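Local coordinates for glycoside hydrolase (Streptococcus pneumoniae serotype 4, PDB 6ORH), which probably hydrolyses alpha-L-fucosidic linkages in host-derived glycans, as a pneumococcal member of glycoside hydrolase family 29, at residues 143-154 and 187-196. The protein carries 2 engineered substitutions. Residues are numbered along the deposited sequence; the frame is centred on the assembly and turned at random. Where two conformers were deposited one is given.
Sequences NAYYLAQLKEIL and KWFETIRDLQ. With EDO (1,2-ethanediol), chain F.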
ATOM      1  N   ASN A 143      14.528 -11.443  36.494  1.00 14.76           N
ATOM      2  CA  ASN A 143      15.491 -11.610  35.401  1.00 15.03           C
ATOM      3  C   ASN A 143      16.240 -12.937  35.519  1.00 16.16           C
ATOM      4  O   ASN A 143      16.504 -13.581  34.495  1.00 14.33           O
ATOM      5  CB  ASN A 143      16.464 -10.440  35.318  1.00 15.00           C
ATOM      6  CG  ASN A 143      15.822  -9.299  34.565  1.00 16.55           C
ATOM      7  OD1 ASN A 143      15.667  -9.374  33.348  1.00 16.10           O
ATOM      8  ND2 ASN A 143      15.458  -8.242  35.276  1.00 15.69           N
ATOM      9  N   ALA A 144      16.624 -13.338  36.746  1.00 15.13           N
ATOM     10  CA  ALA A 144      17.313 -14.614  36.920  1.00 14.55           C
ATOM     11  C   ALA A 144      16.414 -15.808  36.580  1.00 13.92           C
ATOM     12  O   ALA A 144      16.891 -16.810  36.049  1.00 14.35           O
ATOM     13  CB  ALA A 144      17.902 -14.713  38.321  1.00 15.53           C
ATOM     14  N   TYR A 145      15.114 -15.697  36.876  1.00 13.82           N
ATOM     15  CA  TYR A 145      14.125 -16.713  36.536  1.00 14.20           C
ATOM     16  C   TYR A 145      14.054 -16.849  35.010  1.00 13.68           C
ATOM     17  O   TYR A 145      14.154 -17.963  34.468  1.00 14.08           O
ATOM     18  CB  TYR A 145      12.761 -16.313  37.126  1.00 15.08           C
ATOM     19  CG  TYR A 145      11.571 -17.112  36.654  1.00 14.85           C
ATOM     20  CD1 TYR A 145      11.465 -18.466  36.951  1.00 15.73           C
ATOM     21  CD2 TYR A 145      10.565 -16.556  35.867  1.00 14.94           C
ATOM     22  CE1 TYR A 145      10.379 -19.209  36.536  1.00 16.52           C
ATOM     23  CE2 TYR A 145       9.461 -17.295  35.451  1.00 15.88           C
ATOM     24  CZ  TYR A 145       9.387 -18.643  35.758  1.00 15.54           C
ATOM     25  OH  TYR A 145       8.340 -19.422  35.356  1.00 16.53           O
ATOM     26  N   TYR A 146      13.900 -15.702  34.341  1.00 14.09           N
ATOM     27  CA  TYR A 146      13.807 -15.689  32.876  1.00 13.55           C
ATOM     28  C   TYR A 146      15.049 -16.327  32.255  1.00 13.46           C
ATOM     29  O   TYR A 146      14.945 -17.195  31.368  1.00 13.35           O
ATOM     30  CB  TYR A 146      13.532 -14.264  32.361  1.00 13.05           C
ATOM     31  CG  TYR A 146      13.128 -14.223  30.906  1.00 12.57           C
ATOM     32  CD1 TYR A 146      14.104 -14.213  29.912  1.00 12.25           C
ATOM     33  CD2 TYR A 146      11.800 -14.165  30.534  1.00 11.93           C
ATOM     34  CE1 TYR A 146      13.749 -14.190  28.571  1.00 12.30           C
ATOM     35  CE2 TYR A 146      11.422 -14.139  29.195  1.00 11.98           C
ATOM     36  CZ  TYR A 146      12.408 -14.190  28.219  1.00 12.27           C
ATOM     37  OH  TYR A 146      12.073 -14.136  26.886  1.00 12.32           O
ATOM     38  N   LEU A 147      16.224 -15.886  32.717  1.00 14.28           N
ATOM     39  CA  LEU A 147      17.510 -16.338  32.193  1.00 15.02           C
ATOM     40  C   LEU A 147      17.687 -17.837  32.450  1.00 15.31           C
ATOM     41  O   LEU A 147      18.153 -18.576  31.582  1.00 13.86           O
ATOM     42  CB  LEU A 147      18.645 -15.521  32.831  1.00 15.62           C
ATOM     43  CG  LEU A 147      20.053 -15.915  32.372  1.00 15.65           C
ATOM     44  CD1 LEU A 147      20.207 -15.758  30.860  1.00 18.28           C
ATOM     45  CD2 LEU A 147      21.116 -15.088  33.099  1.00 16.81           C
ATOM     46  N   ALA A 148      17.331 -18.296  33.653  1.00 14.55           N
ATOM     47  CA  ALA A 148      17.408 -19.725  33.943  1.00 15.12           C
ATOM     48  C   ALA A 148      16.536 -20.536  32.984  1.00 15.03           C
ATOM     49  O   ALA A 148      16.910 -21.646  32.624  1.00 16.68           O
ATOM     50  CB  ALA A 148      17.036 -20.014  35.376  1.00 15.14           C
ATOM     51  N   GLN A 149      15.378 -19.994  32.583  1.00 13.06           N
ATOM     52  CA  GLN A 149      14.544 -20.735  31.649  1.00 12.98           C
ATOM     53  C   GLN A 149      15.178 -20.729  30.258  1.00 13.43           C
ATOM     54  O   GLN A 149      15.129 -21.757  29.571  1.00 13.35           O
ATOM     55  CB  GLN A 149      13.093 -20.249  31.731  1.00 13.20           C
ATOM     56  CG  GLN A 149      12.485 -20.648  33.066  1.00 14.46           C
ATOM     57  CD  GLN A 149      11.011 -20.370  33.083  1.00 15.39           C
ATOM     58  OE1 GLN A 149      10.528 -19.383  32.503  1.00 16.82           O
ATOM     59  NE2 GLN A 149      10.296 -21.226  33.787  1.00 15.73           N
ATOM     60  N   LEU A 150      15.728 -19.584  29.835  1.00 13.16           N
ATOM     61  CA  LEU A 150      16.474 -19.566  28.577  1.00 14.05           C
ATOM     62  C   LEU A 150      17.509 -20.699  28.582  1.00 14.54           C
ATOM     63  O   LEU A 150      17.648 -21.407  27.576  1.00 14.59           O
ATOM     64  CB  LEU A 150      17.171 -18.222  28.354  1.00 13.94           C
ATOM     65  CG  LEU A 150      16.283 -17.022  27.985  1.00 12.83           C
ATOM     66  CD1 LEU A 150      17.140 -15.776  27.826  1.00 13.40           C
ATOM     67  CD2 LEU A 150      15.515 -17.308  26.700  1.00 14.16           C
ATOM     68  N   LYS A 151      18.251 -20.853  29.703  1.00 15.60           N
ATOM     69  CA  LYS A 151      19.301 -21.863  29.782  1.00 15.70           C
ATOM     70  C   LYS A 151      18.701 -23.264  29.687  1.00 16.49           C
ATOM     71  O   LYS A 151      19.220 -24.121  28.970  1.00 17.29           O
ATOM     72  CB  LYS A 151      20.070 -21.674  31.097  1.00 15.68           C
ATOM     73  CG  LYS A 151      20.976 -20.446  31.048  1.00 18.40           C
ATOM     74  CD  LYS A 151      21.682 -20.179  32.370  1.00 21.25           C
ATOM     75  CE  LYS A 151      22.621 -18.993  32.295  1.00 24.64           C
ATOM     76  NZ  LYS A 151      23.284 -18.794  33.606  1.00 27.33           N
ATOM     77  N   GLU A 152      17.599 -23.509  30.400  1.00 15.87           N
ATOM     78  CA  GLU A 152      16.935 -24.808  30.357  1.00 17.14           C
ATOM     79  C   GLU A 152      16.533 -25.166  28.931  1.00 17.09           C
ATOM     80  O   GLU A 152      16.641 -26.325  28.514  1.00 17.83           O
ATOM     81  CB  GLU A 152      15.607 -24.783  31.104  1.00 18.75           C
ATOM     82  CG  GLU A 152      15.771 -24.979  32.574  1.00 20.42           C
ATOM     83  CD  GLU A 152      14.453 -25.089  33.321  1.00 19.26           C
ATOM     84  OE1 GLU A 152      13.504 -24.325  33.012  1.00 18.18           O
ATOM     85  OE2 GLU A 152      14.371 -25.978  34.197  1.00 20.80           O
ATOM     86  N   ILE A 153      16.044 -24.170  28.198  1.00 16.81           N
ATOM     87  CA  ILE A 153      15.464 -24.447  26.891  1.00 16.13           C
ATOM     88  C   ILE A 153      16.592 -24.629  25.881  1.00 17.59           C
ATOM     89  O   ILE A 153      16.517 -25.527  25.016  1.00 17.73           O
ATOM     90  CB  ILE A 153      14.531 -23.285  26.487  1.00 15.22           C
ATOM     91  CG1 ILE A 153      13.290 -23.259  27.396  1.00 14.61           C
ATOM     92  CG2 ILE A 153      14.155 -23.384  25.011  1.00 15.07           C
ATOM     93  CD1 ILE A 153      12.565 -21.900  27.404  1.00 16.41           C
ATOM     94  N   LEU A 154      17.585 -23.729  25.954  1.00 14.85           N
ATOM     95  CA  LEU A 154      18.539 -23.597  24.864  1.00 14.69           C
ATOM     96  C   LEU A 154      19.802 -24.451  25.045  1.00 15.64           C
ATOM     97  O   LEU A 154      20.640 -24.480  24.131  1.00 14.45           O
ATOM     98  CB  LEU A 154      18.896 -22.120  24.655  1.00 14.11           C
ATOM     99  CG  LEU A 154      17.713 -21.190  24.375  1.00 13.49           C
ATOM    100  CD1 LEU A 154      18.187 -19.742  24.409  1.00 12.46           C
ATOM    101  CD2 LEU A 154      17.046 -21.501  23.013  1.00 13.57           C
ATOM    102  N   LYS A 187      22.443  -9.502  29.114  1.00 16.70           N
ATOM    103  CA  LYS A 187      22.788 -10.762  29.737  1.00 16.47           C
ATOM    104  C   LYS A 187      22.015 -11.892  29.064  1.00 16.10           C
ATOM    105  O   LYS A 187      22.581 -12.940  28.782  1.00 15.52           O
ATOM    106  CB  LYS A 187      22.509 -10.687  31.242  1.00 18.85           C
ATOM    107  CG  LYS A 187      23.037 -11.871  32.026  1.00 24.22           C
ATOM    108  CD  LYS A 187      22.996 -11.616  33.516  1.00 25.65           C
ATOM    109  CE  LYS A 187      23.548 -12.786  34.305  1.00 29.16           C
ATOM    110  NZ  LYS A 187      23.318 -12.562  35.750  1.00 27.59           N
ATOM    111  N   TRP A 188      20.738 -11.639  28.741  1.00 14.48           N
ATOM    112  CA  TRP A 188      19.968 -12.652  28.026  1.00 14.63           C
ATOM    113  C   TRP A 188      20.589 -12.950  26.664  1.00 13.64           C
ATOM    114  O   TRP A 188      20.704 -14.130  26.309  1.00 14.35           O
ATOM    115  CB  TRP A 188      18.513 -12.228  27.826  1.00 14.13           C
ATOM    116  CG  TRP A 188      17.736 -11.970  29.081  1.00 14.29           C
ATOM    117  CD1 TRP A 188      18.112 -12.176  30.380  1.00 14.91           C
ATOM    118  CD2 TRP A 188      16.372 -11.529  29.127  1.00 14.55           C
ATOM    119  NE1 TRP A 188      17.073 -11.863  31.234  1.00 14.84           N
ATOM    120  CE2 TRP A 188      16.003 -11.452  30.490  1.00 14.97           C
ATOM    121  CE3 TRP A 188      15.442 -11.190  28.136  1.00 13.88           C
ATOM    122  CZ2 TRP A 188      14.714 -11.067  30.886  1.00 14.43           C
ATOM    123  CZ3 TRP A 188      14.188 -10.767  28.521  1.00 14.40           C
ATOM    124  CH2 TRP A 188      13.834 -10.752  29.876  1.00 13.44           C
ATOM    125  N   PHE A 189      20.984 -11.902  25.933  1.00 13.34           N
ATOM    126  CA  PHE A 189      21.493 -12.090  24.575  1.00 13.95           C
ATOM    127  C   PHE A 189      22.819 -12.841  24.632  1.00 15.80           C
ATOM    128  O   PHE A 189      23.104 -13.678  23.760  1.00 14.79           O
ATOM    129  CB  PHE A 189      21.638 -10.749  23.844  1.00 13.95           C
ATOM    130  CG  PHE A 189      20.378  -9.925  23.709  1.00 13.63           C
ATOM    131  CD1 PHE A 189      19.109 -10.511  23.802  1.00 14.71           C
ATOM    132  CD2 PHE A 189      20.472  -8.543  23.512  1.00 13.76           C
ATOM    133  CE1 PHE A 189      17.963  -9.733  23.637  1.00 14.32           C
ATOM    134  CE2 PHE A 189      19.332  -7.762  23.381  1.00 13.68           C
ATOM    135  CZ  PHE A 189      18.083  -8.361  23.456  1.00 13.30           C
ATOM    136  N   GLU A 190      23.621 -12.548  25.667  0.50 15.72           N
ATOM    137  CA  GLU A 190      24.894 -13.234  25.845  0.50 16.22           C
ATOM    138  C   GLU A 190      24.690 -14.741  25.993  0.50 16.16           C
ATOM    139  O   GLU A 190      25.389 -15.528  25.344  0.50 15.98           O
ATOM    140  CB  GLU A 190      25.623 -12.673  27.066  0.50 17.85           C
ATOM    141  CG  GLU A 190      26.331 -11.363  26.801  0.50 19.83           C
ATOM    142  CD  GLU A 190      26.909 -10.729  28.060  0.50 22.02           C
ATOM    143  OE1 GLU A 190      26.801 -11.346  29.133  0.50 24.95           O
ATOM    144  OE2 GLU A 190      27.441  -9.617  27.972  0.50 23.81           O
ATOM    145  N   THR A 191      23.723 -15.136  26.842  1.00 14.50           N
ATOM    146  CA  THR A 191      23.428 -16.537  27.076  1.00 15.02           C
ATOM    147  C   THR A 191      22.928 -17.188  25.783  1.00 14.82           C
ATOM    148  O   THR A 191      23.259 -18.340  25.495  1.00 15.35           O
ATOM    149  CB  THR A 191      22.445 -16.732  28.242  1.00 15.55           C
ATOM    150  OG1 THR A 191      23.225 -16.605  29.436  1.00 18.78           O
ATOM    151  CG2 THR A 191      21.773 -18.086  28.265  1.00 15.50           C
ATOM    152  N   ILE A 192      22.063 -16.469  25.054  1.00 13.48           N
ATOM    153  CA  ILE A 192      21.544 -17.023  23.801  1.00 13.06           C
ATOM    154  C   ILE A 192      22.700 -17.315  22.843  1.00 13.96           C
ATOM    155  O   ILE A 192      22.710 -18.368  22.194  1.00 15.19           O
ATOM    156  CB  ILE A 192      20.435 -16.138  23.197  1.00 12.01           C
ATOM    157  CG1 ILE A 192      19.237 -16.112  24.153  1.00 11.78           C
ATOM    158  CG2 ILE A 192      20.035 -16.614  21.798  1.00 12.75           C
ATOM    159  CD1 ILE A 192      18.237 -15.026  23.818  1.00 12.06           C
ATOM    160  N   ARG A 193      23.676 -16.405  22.764  0.50 14.76           N
ATOM    161  CA  ARG A 193      24.824 -16.649  21.898  0.50 15.73           C
ATOM    162  C   ARG A 193      25.620 -17.849  22.419  0.50 16.39           C
ATOM    163  O   ARG A 193      26.025 -18.741  21.669  0.50 16.56           O
ATOM    164  CB  ARG A 193      25.710 -15.402  21.861  0.50 16.62           C
ATOM    165  CG  ARG A 193      25.206 -14.309  20.931  0.50 16.62           C
ATOM    166  CD  ARG A 193      26.169 -13.147  20.733  0.50 17.86           C
ATOM    167  NE  ARG A 193      26.579 -12.437  21.937  0.50 19.16           N
ATOM    168  CZ  ARG A 193      25.906 -11.434  22.491  0.50 18.54           C
ATOM    169  NH1 ARG A 193      24.761 -11.026  21.969  0.50 19.37           N
ATOM    170  NH2 ARG A 193      26.381 -10.855  23.575  0.50 19.88           N
ATOM    171  N   ASP A 194      25.879 -17.855  23.725  1.00 16.64           N
ATOM    172  CA  ASP A 194      26.715 -18.889  24.318  1.00 18.04           C
ATOM    173  C   ASP A 194      26.147 -20.263  23.976  1.00 19.08           C
ATOM    174  O   ASP A 194      26.893 -21.207  23.710  1.00 19.19           O
ATOM    175  CB  ASP A 194      26.749 -18.798  25.848  1.00 20.23           C
ATOM    176  CG  ASP A 194      27.535 -17.645  26.450  1.00 27.88           C
ATOM    177  OD1 ASP A 194      28.355 -17.018  25.724  1.00 32.28           O
ATOM    178  OD2 ASP A 194      27.305 -17.364  27.658  1.00 34.29           O
ATOM    179  N   LEU A 195      24.811 -20.379  23.957  1.00 14.92           N
ATOM    180  CA  LEU A 195      24.178 -21.686  23.800  1.00 14.83           C
ATOM    181  C   LEU A 195      23.753 -21.985  22.360  1.00 14.82           C
ATOM    182  O   LEU A 195      23.615 -23.170  22.018  1.00 15.99           O
ATOM    183  CB  LEU A 195      22.975 -21.774  24.747  1.00 15.90           C
ATOM    184  CG  LEU A 195      23.310 -21.707  26.232  1.00 15.63           C
ATOM    185  CD1 LEU A 195      22.036 -21.797  27.025  1.00 16.65           C
ATOM    186  CD2 LEU A 195      24.207 -22.898  26.615  1.00 17.38           C
ATOM    187  N   GLN A 196      23.510 -20.939  21.564  1.00 14.07           N
ATOM    188  CA  GLN A 196      22.900 -21.104  20.249  1.00 13.71           C
ATOM    189  C   GLN A 196      23.534 -20.235  19.166  1.00 14.21           C
ATOM    190  O   GLN A 196      22.962 -20.098  18.085  1.00 15.11           O
ATOM    191  CB  GLN A 196      21.373 -20.946  20.347  1.00 13.42           C
ATOM    192  CG  GLN A 196      20.682 -22.033  21.162  1.00 13.53           C
ATOM    193  CD  GLN A 196      20.587 -23.365  20.442  1.00 13.39           C
ATOM    194  OE1 GLN A 196      20.701 -23.423  19.213  1.00 14.88           O
ATOM    195  NE2 GLN A 196      20.367 -24.439  21.189  1.00 14.78           N
TER
HETATM  196  C1  EDO F 506      22.608  -7.211  20.127  1.00 43.02           C
HETATM  197  O1  EDO F 506      22.483  -6.100  21.000  1.00 45.73           O
HETATM  198  C2  EDO F 506      23.697  -8.121  20.546  1.00 44.33           C
HETATM  199  O2  EDO F 506      24.015  -8.081  21.941  1.00 42.14           O
HETATM  200  O   HOH W   1      19.208 -11.907  33.574  1.00 17.01           O
HETATM  201  O   HOH W   2      23.442 -25.644  23.040  1.00 25.01           O
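Y146 and W188 stack face to face: the tyrosine ring and the six-membered ring of the indole have centroids 3.8 Å apart and planes inclined by only 17°. Y146 CD1 lies over the indole face, displaced toward its rim. The tyrosine is turned there by a first torsion that sets CG opposite the backbone N, and its OH is hydrogen-bonded to the carbonyl of L124. W188 is a knob in a hole formed by N143, Y146, L147 and L150. N143 OD1 comes obliquely to the indole, 3.1 Å from W188 CZ2, but takes its hydrogen bond from E184 N. A water links N143 O and W188 NE1 through two weak bonds.

The segment axes approach to 10.0 Å and run nearly parallel, 13° apart. This fits neighbouring helices on the outside of the TIM-type barrel of the fucosidase domain: helix 139-154 is followed by strand 167-169 and helix 185-196 by strand 200-202, successive parallel strands of the barrel, and L150 and I192 rest on strands 119-124 and 200-202 respectively.

Apolar contacts continue along the pair. L147 divides its branches, CD1 packing 3.6 Å from T191 CB while CD2 meets the extended chain of K187 at CE. Farther along, L154 CD1 leans on I192 CG1 at 3.8 Å, and L195 CD1 touches both K151 CA and L154 CB, each at 3.9 Å.

One direct hydrogen bond joins the last residues of the two segments: Q196 NE2 donates to L154 O over 3.0 Å with an N-H...O angle of 162°. The acceptor lies close to the amide plane, while the donor stands somewhat off the carbonyl plane. A bend at chi2 directs the amide, whose ends also bond to F165 N and G163 O.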